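Local coordinates for putative fimbrium subunit Fim1C (Bacteroides uniformis, PDB 4K4K), which is a putative tip component of fimbriae, the filamentous cell-surface appendages that mediate adhesion and biofilm formation, at residues V165-Q170 against G205-A210; V142-T147 against I194-D199; L15-G20 against I38-L43; Q73-P78 against R84-Y89. All coordinates share one frame; numbering follows the deposited sequence.

Contact 1: V165-Q170 against G205-A210; sequences VSISNQ and GIVLPA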
loop_
_atom_site.group_PDB
_atom_site.type_symbol
_atom_site.label_atom_id
_atom_site.label_comp_id
_atom_site.label_asym_id
_atom_site.label_seq_id
_atom_site.Cartn_x
_atom_site.Cartn_y
_atom_site.Cartn_z
ATOM N N VAL A 165 -18.534 6.527 -5.201
ATOM C CA VAL A 165 -18.038 6.934 -3.890
ATOM C C VAL A 165 -16.791 7.775 -4.075
ATOM O O VAL A 165 -15.887 7.369 -4.811
ATOM C CB VAL A 165 -17.739 5.694 -2.970
ATOM C CG1 VAL A 165 -17.402 6.119 -1.531
ATOM C CG2 VAL A 165 -18.893 4.698 -2.977
ATOM N N SER A 166 -16.707 8.891 -3.356
ATOM C CA SER A 166 -15.498 9.710 -3.339
ATOM C C SER A 166 -15.231 10.181 -1.912
ATOM O O SER A 166 -16.134 10.139 -1.072
ATOM C CB SER A 166 -15.622 10.883 -4.311
ATOM O OG SER A 166 -16.586 11.810 -3.846
ATOM N N ILE A 167 -13.994 10.585 -1.625
ATOM C CA ILE A 167 -13.609 11.116 -0.312
ATOM C C ILE A 167 -13.017 12.504 -0.544
ATOM O O ILE A 167 -12.233 12.696 -1.478
ATOM C CB ILE A 167 -12.672 10.164 0.489
ATOM C CG1 ILE A 167 -12.440 10.680 1.932
ATOM C CG2 ILE A 167 -11.352 9.833 -0.257
ATOM C CD1 ILE A 167 -11.659 9.687 2.894
ATOM N N SER A 168 -13.419 13.474 0.283
ATOM C CA SER A 168 -13.016 14.866 0.138
ATOM C C SER A 168 -11.770 15.237 0.938
ATOM O O SER A 168 -11.358 14.528 1.856
ATOM C CB SER A 168 -14.164 15.783 0.574
ATOM O OG SER A 168 -14.332 15.703 1.983
ATOM N N ASN A 169 -11.220 16.406 0.582
ATOM C CA ASN A 169 -10.110 17.126 1.198
ATOM C C ASN A 169 -8.937 16.198 1.525
ATOM O O ASN A 169 -8.477 16.066 2.668
ATOM C CB ASN A 169 -10.594 17.903 2.408
ATOM C CG ASN A 169 -11.708 18.867 2.007
ATOM O OD1 ASN A 169 -11.598 19.632 1.034
ATOM N ND2 ASN A 169 -12.853 18.739 2.644
ATOM N N GLN A 170 -8.463 15.555 0.479
ATOM C CA GLN A 170 -7.330 14.651 0.596
ATOM C C GLN A 170 -6.045 15.289 0.163
ATOM O O GLN A 170 -6.005 15.941 -0.886
ATOM C CB GLN A 170 -7.537 13.399 -0.280
ATOM C CG GLN A 170 -8.730 12.542 0.110
ATOM C CD GLN A 170 -8.604 11.983 1.498
ATOM O OE1 GLN A 170 -9.345 12.365 2.415
ATOM N NE2 GLN A 170 -7.628 11.113 1.706
ATOM N N GLY A 205 -10.159 2.200 -1.784
ATOM C CA GLY A 205 -9.190 3.245 -2.062
ATOM C C GLY A 205 -7.949 3.113 -1.214
ATOM O O GLY A 205 -7.964 2.427 -0.201
ATOM N N ILE A 206 -6.873 3.765 -1.639
ATOM C CA ILE A 206 -5.625 3.865 -0.896
ATOM C C ILE A 206 -5.390 5.350 -0.709
ATOM O O ILE A 206 -5.366 6.106 -1.686
ATOM C CB ILE A 206 -4.436 3.142 -1.577
ATOM C CG1 ILE A 206 -4.685 1.616 -1.566
ATOM C CG2 ILE A 206 -3.088 3.493 -0.855
ATOM C CD1 ILE A 206 -3.683 0.762 -2.368
ATOM N N VAL A 207 -5.308 5.781 0.542
ATOM C CA VAL A 207 -5.168 7.208 0.845
ATOM C C VAL A 207 -3.951 7.426 1.742
ATOM O O VAL A 207 -3.397 6.471 2.296
ATOM C CB VAL A 207 -6.465 7.788 1.485
ATOM C CG1 VAL A 207 -7.662 7.661 0.522
ATOM C CG2 VAL A 207 -6.754 7.144 2.849
ATOM N N LEU A 208 -3.582 8.692 1.929
ATOM C CA LEU A 208 -2.446 9.006 2.770
ATOM C C LEU A 208 -2.813 8.978 4.246
ATOM O O LEU A 208 -3.929 9.378 4.617
ATOM C CB LEU A 208 -1.910 10.408 2.420
ATOM C CG LEU A 208 -1.404 10.636 0.999
ATOM C CD1 LEU A 208 -0.751 12.001 0.896
ATOM C CD2 LEU A 208 -0.402 9.541 0.571
ATOM N N PRO A 209 -1.838 8.638 5.117
ATOM C CA PRO A 209 -2.090 8.770 6.566
ATOM C C PRO A 209 -2.416 10.221 6.912
ATOM O O PRO A 209 -1.939 11.136 6.238
ATOM C CB PRO A 209 -0.760 8.329 7.208
ATOM C CG PRO A 209 -0.043 7.535 6.124
ATOM C CD PRO A 209 -0.457 8.176 4.842
ATOM N N ALA A 210 -3.256 10.431 7.916
ATOM C CA ALA A 210 -3.681 11.758 8.358
ATOM C C ALA A 210 -3.897 11.752 9.854
ATOM O O ALA A 210 -4.639 10.905 10.378
ATOM C CB ALA A 210 -4.972 12.182 7.649
#
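Val207 meets two side chains of 165-170, Ile167 and Gln170, which come from either end of a corner in the chain at Asn169. The looser meeting is methyl against methyl, with Ile167 CG2 4.4 Å from Val207 CG1. Ile167 holds CG1 anti to its backbone N (chi1 -173°), which puts CG2, the branch that makes this approach, between N and the carbonyl carbon. Val207 CG1 faces both Ile167 and the end of Gln170. Asn169 has the left-handed backbone conformation that redirects the strand. The contact thus spans the interior between strands 164-177 and 202-207, which are not paired with each other; both pair with strand 192-199, an arrangement consistent with the β-sandwich of fimbrillin-like proteins. Gln170 leaves the backbone across the line to Val207, but a bend at chi2 brings its end nearer, and the two side chains cross obliquely. The end of the Gln170 carboxamide, whose orientation is doubtful, comes against CB and CG1 of Val207. Val142 and Leu144 continue the apolar surroundings, touching Val207 and Ile167 respectively.

Contact 2: V142-T147 against I194-D199; sequences VKLDIT and IVLHTD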
loop_
_atom_site.group_PDB
_atom_site.type_symbol
_atom_site.label_atom_id
_atom_site.label_comp_id
_atom_site.label_asym_id
_atom_site.label_seq_id
_atom_site.Cartn_x
_atom_site.Cartn_y
_atom_site.Cartn_z
ATOM N N VAL A 142 -2.781 3.914 3.643
ATOM C CA VAL A 142 -4.014 3.527 4.345
ATOM C C VAL A 142 -5.023 2.971 3.346
ATOM O O VAL A 142 -5.229 3.561 2.292
ATOM C CB VAL A 142 -4.569 4.774 5.082
ATOM C CG1 VAL A 142 -5.955 4.505 5.698
ATOM C CG2 VAL A 142 -3.585 5.289 6.133
ATOM N N LYS A 143 -5.656 1.842 3.691
ATOM C CA LYS A 143 -6.642 1.227 2.823
ATOM C C LYS A 143 -8.052 1.547 3.312
ATOM O O LYS A 143 -8.339 1.428 4.507
ATOM C CB LYS A 143 -6.430 -0.301 2.775
ATOM C CG LYS A 143 -7.433 -1.096 1.903
ATOM C CD LYS A 143 -7.179 -0.889 0.437
ATOM C CE LYS A 143 -8.144 -1.696 -0.412
ATOM N NZ LYS A 143 -7.744 -1.681 -1.841
ATOM N N LEU A 144 -8.927 1.936 2.377
ATOM C CA LEU A 144 -10.357 2.136 2.668
ATOM C C LEU A 144 -11.116 1.020 1.975
ATOM O O LEU A 144 -10.911 0.799 0.780
ATOM C CB LEU A 144 -10.871 3.513 2.215
ATOM C CG LEU A 144 -10.086 4.749 2.702
ATOM C CD1 LEU A 144 -10.734 6.030 2.188
ATOM C CD2 LEU A 144 -9.938 4.771 4.237
ATOM N N ASP A 145 -11.976 0.309 2.722
ATOM C CA ASP A 145 -12.749 -0.816 2.214
ATOM C C ASP A 145 -14.202 -0.524 2.567
ATOM O O ASP A 145 -14.555 -0.514 3.739
ATOM C CB ASP A 145 -12.225 -2.126 2.843
ATOM C CG ASP A 145 -12.832 -3.402 2.278
ATOM O OD1 ASP A 145 -14.076 -3.472 2.162
ATOM O OD2 ASP A 145 -12.079 -4.366 2.050
ATOM N N ILE A 146 -15.015 -0.219 1.561
ATOM C CA ILE A 146 -16.396 0.197 1.784
ATOM C C ILE A 146 -17.369 -0.808 1.191
ATOM O O ILE A 146 -17.237 -1.218 0.034
ATOM C CB ILE A 146 -16.572 1.632 1.192
ATOM C CG1 ILE A 146 -15.689 2.645 1.974
ATOM C CG2 ILE A 146 -18.053 2.081 1.127
ATOM C CD1 ILE A 146 -15.364 3.895 1.274
ATOM N N THR A 147 -18.374 -1.189 2.000
ATOM C CA THR A 147 -19.449 -2.058 1.555
ATOM C C THR A 147 -20.720 -1.233 1.637
ATOM O O THR A 147 -20.982 -0.620 2.673
ATOM C CB THR A 147 -19.506 -3.331 2.415
ATOM O OG1 THR A 147 -18.220 -3.936 2.397
ATOM C CG2 THR A 147 -20.527 -4.332 1.918
ATOM N N ILE A 194 -10.961 12.495 -3.946
ATOM C CA ILE A 194 -10.473 11.260 -4.564
ATOM C C ILE A 194 -11.657 10.354 -4.852
ATOM O O ILE A 194 -12.393 9.981 -3.933
ATOM C CB ILE A 194 -9.411 10.538 -3.709
ATOM C CG1 ILE A 194 -8.118 11.386 -3.546
ATOM C CG2 ILE A 194 -9.111 9.132 -4.284
ATOM C CD1 ILE A 194 -6.997 10.725 -2.684
ATOM N N VAL A 195 -11.823 9.974 -6.129
ATOM C CA VAL A 195 -12.893 9.073 -6.525
ATOM C C VAL A 195 -12.397 7.664 -6.220
ATOM O O VAL A 195 -11.338 7.268 -6.710
ATOM C CB VAL A 195 -13.292 9.273 -8.007
ATOM C CG1 VAL A 195 -14.201 8.138 -8.492
ATOM C CG2 VAL A 195 -13.967 10.639 -8.208
ATOM N N LEU A 196 -13.139 6.931 -5.383
ATOM C CA LEU A 196 -12.785 5.559 -5.013
ATOM C C LEU A 196 -13.212 4.609 -6.131
ATOM O O LEU A 196 -14.146 4.929 -6.867
ATOM C CB LEU A 196 -13.449 5.174 -3.675
ATOM C CG LEU A 196 -12.713 5.640 -2.421
ATOM C CD1 LEU A 196 -13.171 7.013 -1.980
ATOM C CD2 LEU A 196 -12.925 4.671 -1.287
ATOM N N HIS A 197 -12.535 3.463 -6.281
ATOM C CA HIS A 197 -12.822 2.440 -7.287
ATOM C C HIS A 197 -14.031 1.594 -6.805
ATOM O O HIS A 197 -13.928 1.006 -5.734
ATOM C CB HIS A 197 -11.519 1.608 -7.477
ATOM C CG HIS A 197 -11.645 0.257 -8.119
ATOM N ND1 HIS A 197 -11.195 -0.887 -7.474
ATOM C CD2 HIS A 197 -12.064 -0.082 -9.360
ATOM C CE1 HIS A 197 -11.415 -1.885 -8.316
ATOM N NE2 HIS A 197 -11.930 -1.451 -9.465
ATOM N N THR A 198 -15.116 1.511 -7.587
ATOM C CA THR A 198 -16.286 0.702 -7.240
ATOM C C THR A 198 -16.427 -0.530 -8.117
ATOM O O THR A 198 -16.171 -0.475 -9.322
ATOM C CB THR A 198 -17.599 1.495 -7.322
ATOM O OG1 THR A 198 -17.715 2.087 -8.616
ATOM C CG2 THR A 198 -17.742 2.532 -6.239
ATOM N N ASP A 199 -16.908 -1.621 -7.510
ATOM C CA ASP A 199 -17.185 -2.895 -8.151
ATOM C C ASP A 199 -18.448 -3.396 -7.510
ATOM O O ASP A 199 -18.410 -4.020 -6.443
ATOM C CB ASP A 199 -15.999 -3.867 -7.985
ATOM C CG ASP A 199 -16.113 -5.194 -8.731
ATOM O OD1 ASP A 199 -17.115 -5.391 -9.460
ATOM O OD2 ASP A 199 -15.186 -6.023 -8.607
#
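Leu196 lies against both Ile146 and Leu144, and these apolar meetings make up the direct contact. The closer is between branch ends: Ile146 CD1 is 3.6 Å from Leu196 CD2. Ile146 carries CG1 beside its backbone N (chi1 -65°) and continues nearly extended to CD1, so that the end of its longer branch reaches the leucine; the two side chains cross at about a right angle. The same Leu196 CD2 stands 4.2 Å from Leu144 CB, so a single methyl faces the end of one neighbour and the root of another. Leu196 was modelled in two conformers, and the role of CD2 belongs to the one described here. Leu144 CA and Leu196 CA are 8.8 Å apart, a spacing that fits side chains meeting across an interior and is too wide for paired strands.

Polar interactions run round the outside through a third strand. Glu204 receives Lys143 NZ in a salt bridge at OE1 and His197 ND1 in a hydrogen bond at OE2, linking both segments by one carboxylate. The lysine and histidine nitrogens themselves stay apart, Lys143 NZ being 6.7 Å from His197 ND1.

Backbone bonds follow the same route: Leu144 pairs with Gly205, on strand 202-207, which also pairs with 192-199. Strands 132-150, 202-207 and 192-199 therefore curl round their own apolar side chains, an arrangement consistent with the β-sandwich of the Fimbrillin-like family in the transthyretin clan.

Contact 3: L15-G20 against I38-L43; sequences LEATSG and IGIYML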
loop_
_atom_site.group_PDB
_atom_site.type_symbol
_atom_site.label_atom_id
_atom_site.label_comp_id
_atom_site.label_asym_id
_atom_site.label_seq_id
_atom_site.Cartn_x
_atom_site.Cartn_y
_atom_site.Cartn_z
ATOM N N LEU A 15 22.243 -13.632 -2.798
ATOM C CA LEU A 15 21.137 -13.436 -1.871
ATOM C C LEU A 15 19.983 -14.406 -2.213
ATOM O O LEU A 15 19.624 -14.561 -3.390
ATOM C CB LEU A 15 20.643 -11.983 -2.006
ATOM C CG LEU A 15 19.321 -11.643 -1.291
ATOM C CD1 LEU A 15 19.493 -11.705 0.238
ATOM C CD2 LEU A 15 18.846 -10.258 -1.718
ATOM N N GLU A 16 19.389 -15.041 -1.192
ATOM C CA GLU A 16 18.222 -15.903 -1.391
ATOM C C GLU A 16 17.047 -15.176 -0.724
ATOM O O GLU A 16 16.850 -15.289 0.495
ATOM C CB GLU A 16 18.433 -17.307 -0.819
ATOM C CG GLU A 16 19.549 -18.082 -1.513
ATOM C CD GLU A 16 19.877 -19.447 -0.934
ATOM O OE1 GLU A 16 19.109 -19.952 -0.083
ATOM O OE2 GLU A 16 20.916 -20.015 -1.344
ATOM N N ALA A 17 16.303 -14.410 -1.517
ATOM C CA ALA A 17 15.231 -13.567 -1.008
ATOM C C ALA A 17 13.876 -14.207 -1.095
ATOM O O ALA A 17 13.511 -14.741 -2.139
ATOM C CB ALA A 17 15.203 -12.238 -1.767
ATOM N N THR A 18 13.094 -14.066 -0.007
ATOM C CA THR A 18 11.686 -14.491 0.091
ATOM C C THR A 18 10.884 -13.405 0.823
ATOM O O THR A 18 11.471 -12.521 1.438
ATOM C CB THR A 18 11.541 -15.828 0.825
ATOM O OG1 THR A 18 12.102 -15.691 2.143
ATOM C CG2 THR A 18 12.179 -16.992 0.074
ATOM N N SER A 19 9.545 -13.460 0.739
ATOM C CA SER A 19 8.674 -12.525 1.449
ATOM C C SER A 19 8.101 -13.161 2.751
ATOM O O SER A 19 7.181 -12.597 3.372
ATOM C CB SER A 19 7.530 -12.076 0.553
ATOM O OG SER A 19 6.717 -13.187 0.226
ATOM N N GLY A 20 8.644 -14.313 3.131
ATOM C CA GLY A 20 8.229 -15.061 4.313
ATOM C C GLY A 20 8.547 -14.365 5.621
ATOM O O GLY A 20 7.720 -13.620 6.148
ATOM N N ILE A 38 10.184 -5.870 -6.599
ATOM C CA ILE A 38 10.649 -5.124 -5.422
ATOM C C ILE A 38 12.052 -4.595 -5.717
ATOM O O ILE A 38 12.742 -5.136 -6.584
ATOM C CB ILE A 38 10.617 -5.984 -4.122
ATOM C CG1 ILE A 38 11.583 -7.200 -4.221
ATOM C CG2 ILE A 38 9.165 -6.459 -3.847
ATOM C CD1 ILE A 38 11.805 -7.956 -2.903
ATOM N N GLY A 39 12.453 -3.567 -4.986
ATOM C CA GLY A 39 13.806 -3.026 -5.065
ATOM C C GLY A 39 14.519 -3.414 -3.781
ATOM O O GLY A 39 13.976 -3.196 -2.700
ATOM N N ILE A 40 15.700 -4.020 -3.873
ATOM C CA ILE A 40 16.471 -4.435 -2.687
ATOM C C ILE A 40 17.753 -3.661 -2.629
ATOM O O ILE A 40 18.405 -3.436 -3.674
ATOM C CB ILE A 40 16.764 -5.975 -2.707
ATOM C CG1 ILE A 40 15.450 -6.805 -2.895
ATOM C CG2 ILE A 40 17.547 -6.432 -1.445
ATOM C CD1 ILE A 40 15.619 -8.371 -2.878
ATOM N N TYR A 41 18.166 -3.340 -1.396
ATOM C CA TYR A 41 19.474 -2.742 -1.106
ATOM C C TYR A 41 20.207 -3.612 -0.126
ATOM O O TYR A 41 19.614 -4.047 0.879
ATOM C CB TYR A 41 19.347 -1.343 -0.473
ATOM C CG TYR A 41 18.770 -0.276 -1.373
ATOM C CD1 TYR A 41 17.422 -0.293 -1.729
ATOM C CD2 TYR A 41 19.530 0.831 -1.745
ATOM C CE1 TYR A 41 16.874 0.703 -2.541
ATOM C CE2 TYR A 41 18.984 1.861 -2.519
ATOM C CZ TYR A 41 17.652 1.795 -2.912
ATOM O OH TYR A 41 17.127 2.805 -3.673
HETATM N N MSE A 42 21.502 -3.817 -0.388
HETATM C CA MSE A 42 22.400 -4.448 0.580
HETATM C C MSE A 42 23.211 -3.306 1.183
HETATM O O MSE A 42 23.824 -2.540 0.439
HETATM C CB MSE A 42 23.306 -5.509 -0.066
HETATM C CG MSE A 42 24.308 -6.070 0.924
HETATM SE SE MSE A 42 25.232 -7.644 0.170
HETATM C CE MSE A 42 26.310 -6.760 -1.044
ATOM N N LEU A 43 23.205 -3.187 2.504
ATOM C CA LEU A 43 23.818 -2.063 3.214
ATOM C C LEU A 43 24.974 -2.472 4.084
ATOM O O LEU A 43 24.913 -3.498 4.761
ATOM C CB LEU A 43 22.791 -1.341 4.108
ATOM C CG LEU A 43 21.481 -0.892 3.434
ATOM C CD1 LEU A 43 20.496 -0.350 4.481
ATOM C CD2 LEU A 43 21.774 0.188 2.340
#
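Ile40 receives Leu15 and Ala17 on the inward side of strand 37-44, the side that Ile38 and Met42 also face. Along the strand, Ile38 comes first and packs on Phe137 and Tyr56. Ile40 follows two residues later and carries the contact with both of its branches. Its CG1 sits beside the backbone N (chi1 -53°) and chi2 is extended, which pushes CD1 out toward 15-20, where it lies 3.9 Å from Leu15 CD2 and 4.0 Å from Ala17 CB. CG2 takes the position anti to the backbone N and adds a second approach, 4.0 Å from Leu15 CD2. Leu15 and Ile40 thus reach toward each other tip to tip, one leucine methyl seated against two methyls of the isoleucine. Tyr41 turns to the other side of the strand, where its OH bonds to Asn100 OD1. Met42, modelled as selenomethionine, returns to the inner side and rests on Phe86, which Leu15 also touches. Ala17 lies on the short strand 16-18, which runs parallel to 132-150; Leu15 just precedes it. With methyl groups at every meeting point, cohesion here comes from burial and dispersion, and orientation is set by side-chain shape.

Contact 4: Q73-P78 against R84-Y89; sequences QTIYFP and RDFVAY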
loop_
_atom_site.group_PDB
_atom_site.type_symbol
_atom_site.label_atom_id
_atom_site.label_comp_id
_atom_site.label_asym_id
_atom_site.label_seq_id
_atom_site.Cartn_x
_atom_site.Cartn_y
_atom_site.Cartn_z
ATOM N N GLN A 73 21.232 -7.990 -11.947
ATOM C CA GLN A 73 20.825 -7.318 -10.699
ATOM C C GLN A 73 21.160 -8.140 -9.444
ATOM O O GLN A 73 20.914 -7.676 -8.335
ATOM C CB GLN A 73 19.304 -7.041 -10.727
ATOM C CG GLN A 73 18.830 -6.112 -11.866
ATOM C CD GLN A 73 19.275 -4.682 -11.672
ATOM O OE1 GLN A 73 18.875 -4.003 -10.722
ATOM N NE2 GLN A 73 20.144 -4.204 -12.547
ATOM N N THR A 74 21.668 -9.374 -9.617
ATOM C CA THR A 74 21.942 -10.273 -8.490
ATOM C C THR A 74 22.865 -9.620 -7.440
ATOM O O THR A 74 23.944 -9.080 -7.754
ATOM C CB THR A 74 22.532 -11.622 -8.972
ATOM O OG1 THR A 74 21.665 -12.211 -9.920
ATOM C CG2 THR A 74 22.704 -12.615 -7.834
ATOM N N ILE A 75 22.418 -9.687 -6.185
ATOM C CA ILE A 75 23.200 -9.241 -5.043
ATOM C C ILE A 75 24.000 -10.430 -4.540
ATOM O O ILE A 75 23.412 -11.497 -4.274
ATOM C CB ILE A 75 22.305 -8.661 -3.927
ATOM C CG1 ILE A 75 21.661 -7.326 -4.356
ATOM C CG2 ILE A 75 23.142 -8.480 -2.620
ATOM C CD1 ILE A 75 20.451 -6.935 -3.435
ATOM N N TYR A 76 25.313 -10.246 -4.399
ATOM C CA TYR A 76 26.204 -11.284 -3.853
ATOM C C TYR A 76 26.741 -10.861 -2.526
ATOM O O TYR A 76 27.131 -9.703 -2.357
ATOM C CB TYR A 76 27.392 -11.570 -4.791
ATOM C CG TYR A 76 26.961 -12.178 -6.100
ATOM C CD1 TYR A 76 26.752 -13.553 -6.221
ATOM C CD2 TYR A 76 26.722 -11.378 -7.214
ATOM C CE1 TYR A 76 26.321 -14.117 -7.427
ATOM C CE2 TYR A 76 26.282 -11.926 -8.416
ATOM C CZ TYR A 76 26.106 -13.299 -8.526
ATOM O OH TYR A 76 25.669 -13.811 -9.724
ATOM N N PHE A 77 26.821 -11.819 -1.586
ATOM C CA PHE A 77 27.391 -11.523 -0.269
ATOM C C PHE A 77 28.893 -11.286 -0.356
ATOM O O PHE A 77 29.539 -11.891 -1.227
ATOM C CB PHE A 77 27.098 -12.667 0.689
ATOM C CG PHE A 77 25.707 -12.560 1.265
ATOM C CD1 PHE A 77 25.476 -11.846 2.437
ATOM C CD2 PHE A 77 24.630 -13.185 0.645
ATOM C CE1 PHE A 77 24.193 -11.762 2.986
ATOM C CE2 PHE A 77 23.339 -13.064 1.164
ATOM C CZ PHE A 77 23.130 -12.355 2.336
ATOM N N PRO A 78 29.456 -10.428 0.536
ATOM C CA PRO A 78 30.933 -10.237 0.547
ATOM C C PRO A 78 31.660 -11.580 0.706
ATOM O O PRO A 78 31.323 -12.398 1.582
ATOM C CB PRO A 78 31.170 -9.339 1.767
ATOM C CG PRO A 78 29.858 -8.623 1.981
ATOM C CD PRO A 78 28.800 -9.625 1.591
ATOM N N ARG A 84 26.146 -7.894 6.345
ATOM C CA ARG A 84 25.463 -6.793 5.690
ATOM C C ARG A 84 24.019 -6.786 6.128
ATOM O O ARG A 84 23.503 -7.823 6.586
ATOM C CB ARG A 84 25.549 -6.902 4.142
ATOM C CG ARG A 84 26.947 -6.739 3.536
ATOM C CD ARG A 84 27.523 -5.328 3.739
ATOM N NE ARG A 84 28.818 -5.194 3.063
ATOM C CZ ARG A 84 29.975 -5.545 3.602
ATOM N NH1 ARG A 84 30.015 -6.078 4.818
ATOM N NH2 ARG A 84 31.097 -5.443 2.903
ATOM N N ASP A 85 23.346 -5.637 5.957
ATOM C CA ASP A 85 21.918 -5.514 6.256
ATOM C C ASP A 85 21.157 -5.374 4.970
ATOM O O ASP A 85 21.746 -5.024 3.946
ATOM C CB ASP A 85 21.663 -4.301 7.157
ATOM C CG ASP A 85 22.566 -4.271 8.371
ATOM O OD1 ASP A 85 22.883 -5.361 8.908
ATOM O OD2 ASP A 85 22.955 -3.165 8.784
ATOM N N PHE A 86 19.852 -5.651 5.003
ATOM C CA PHE A 86 19.039 -5.633 3.797
ATOM C C PHE A 86 17.769 -4.900 4.038
ATOM O O PHE A 86 17.143 -5.093 5.085
ATOM C CB PHE A 86 18.714 -7.100 3.341
ATOM C CG PHE A 86 19.945 -7.810 2.824
ATOM C CD1 PHE A 86 20.835 -8.427 3.702
ATOM C CD2 PHE A 86 20.260 -7.785 1.468
ATOM C CE1 PHE A 86 22.007 -9.029 3.233
ATOM C CE2 PHE A 86 21.432 -8.377 0.994
ATOM C CZ PHE A 86 22.298 -9.002 1.873
ATOM N N VAL A 87 17.357 -4.108 3.055
ATOM C CA VAL A 87 16.071 -3.413 3.071
ATOM C C VAL A 87 15.449 -3.583 1.690
ATOM O O VAL A 87 16.168 -3.832 0.720
ATOM C CB VAL A 87 16.150 -1.909 3.482
ATOM C CG1 VAL A 87 16.653 -1.748 4.910
ATOM C CG2 VAL A 87 17.008 -1.099 2.498
ATOM N N ALA A 88 14.123 -3.412 1.594
ATOM C CA ALA A 88 13.419 -3.522 0.313
ATOM C C ALA A 88 12.167 -2.698 0.333
ATOM O O ALA A 88 11.665 -2.334 1.400
ATOM C CB ALA A 88 13.077 -4.991 -0.003
ATOM N N TYR A 89 11.624 -2.442 -0.859
ATOM C CA TYR A 89 10.365 -1.722 -0.974
ATOM C C TYR A 89 9.599 -2.255 -2.177
ATOM O O TYR A 89 10.166 -2.883 -3.074
ATOM C CB TYR A 89 10.573 -0.174 -1.085
ATOM C CG TYR A 89 11.108 0.217 -2.448
ATOM C CD1 TYR A 89 12.454 0.037 -2.767
ATOM C CD2 TYR A 89 10.248 0.661 -3.462
ATOM C CE1 TYR A 89 12.935 0.319 -4.049
ATOM C CE2 TYR A 89 10.718 0.924 -4.750
ATOM C CZ TYR A 89 12.054 0.717 -5.049
ATOM O OH TYR A 89 12.510 0.985 -6.321
#
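Arg84 NE forms a salt bridge with Asp49 OD2, while the same guanidinium lies flat against Pro78. The proline stands over one face, its CG 3.4 Å above the guanidinium plane and over the centre; Pro78 CG is 3.5 Å from Arg84 CZ. A bend at chi2 (-66°) folds the arginine chain, and Arg84 CG also comes alongside the proline ring, 3.9 Å from Pro78 CD. With a leucine in place of Arg84, Asp49 would probably lose its charged partner and Pro78 CG the flat surface it rests on.

The buried half of the contact is aromatic. The Phe77 and Phe86 rings meet at a slant, their centroids 5.2 Å apart and their planes at 55°, with Phe77 CZ 3.5 Å from Phe86 CZ. Ile75 comes in from another direction: its CG2 lies in the plane of the Phe86 ring, at the edge, 4.0 Å from CE2 of that ring. Phe86 also packs on Val133 and Phe135.

Segment 73-78 forms no regular strand, yet its backbone is hydrogen-bonded to Val13 and it covers strand 84-90, which pairs with 37-44 and 118-126. An irregular segment closing over a sheet's apolar face is consistent with the N-terminal β-sandwich of this fimbrillin-like protein.

In the fold
From the N terminus, contact 3 closes first, joining 15-20 to 38-43 round a loop that includes the unmodelled residues 21-28. Contact 4 follows in series, closing the short loop between 73-78 and 84-89. The two touch: Leu15 N lies 2.8 Å from Ile75 O, and Leu43 N lies 2.8 Å from Asp85 O, both probable hydrogen bonds. Strand 132-150, parallel partner of 16-18, then carries the chain toward the other half. There contacts 2 and 1 cross, their segments alternating as 142-147, 165-170, 194-199 and 205-210, with centres 9 Å apart. Contacts 1 and 2 lie across the chain's centre from 3 and 4, centres 31 to 35 Å away.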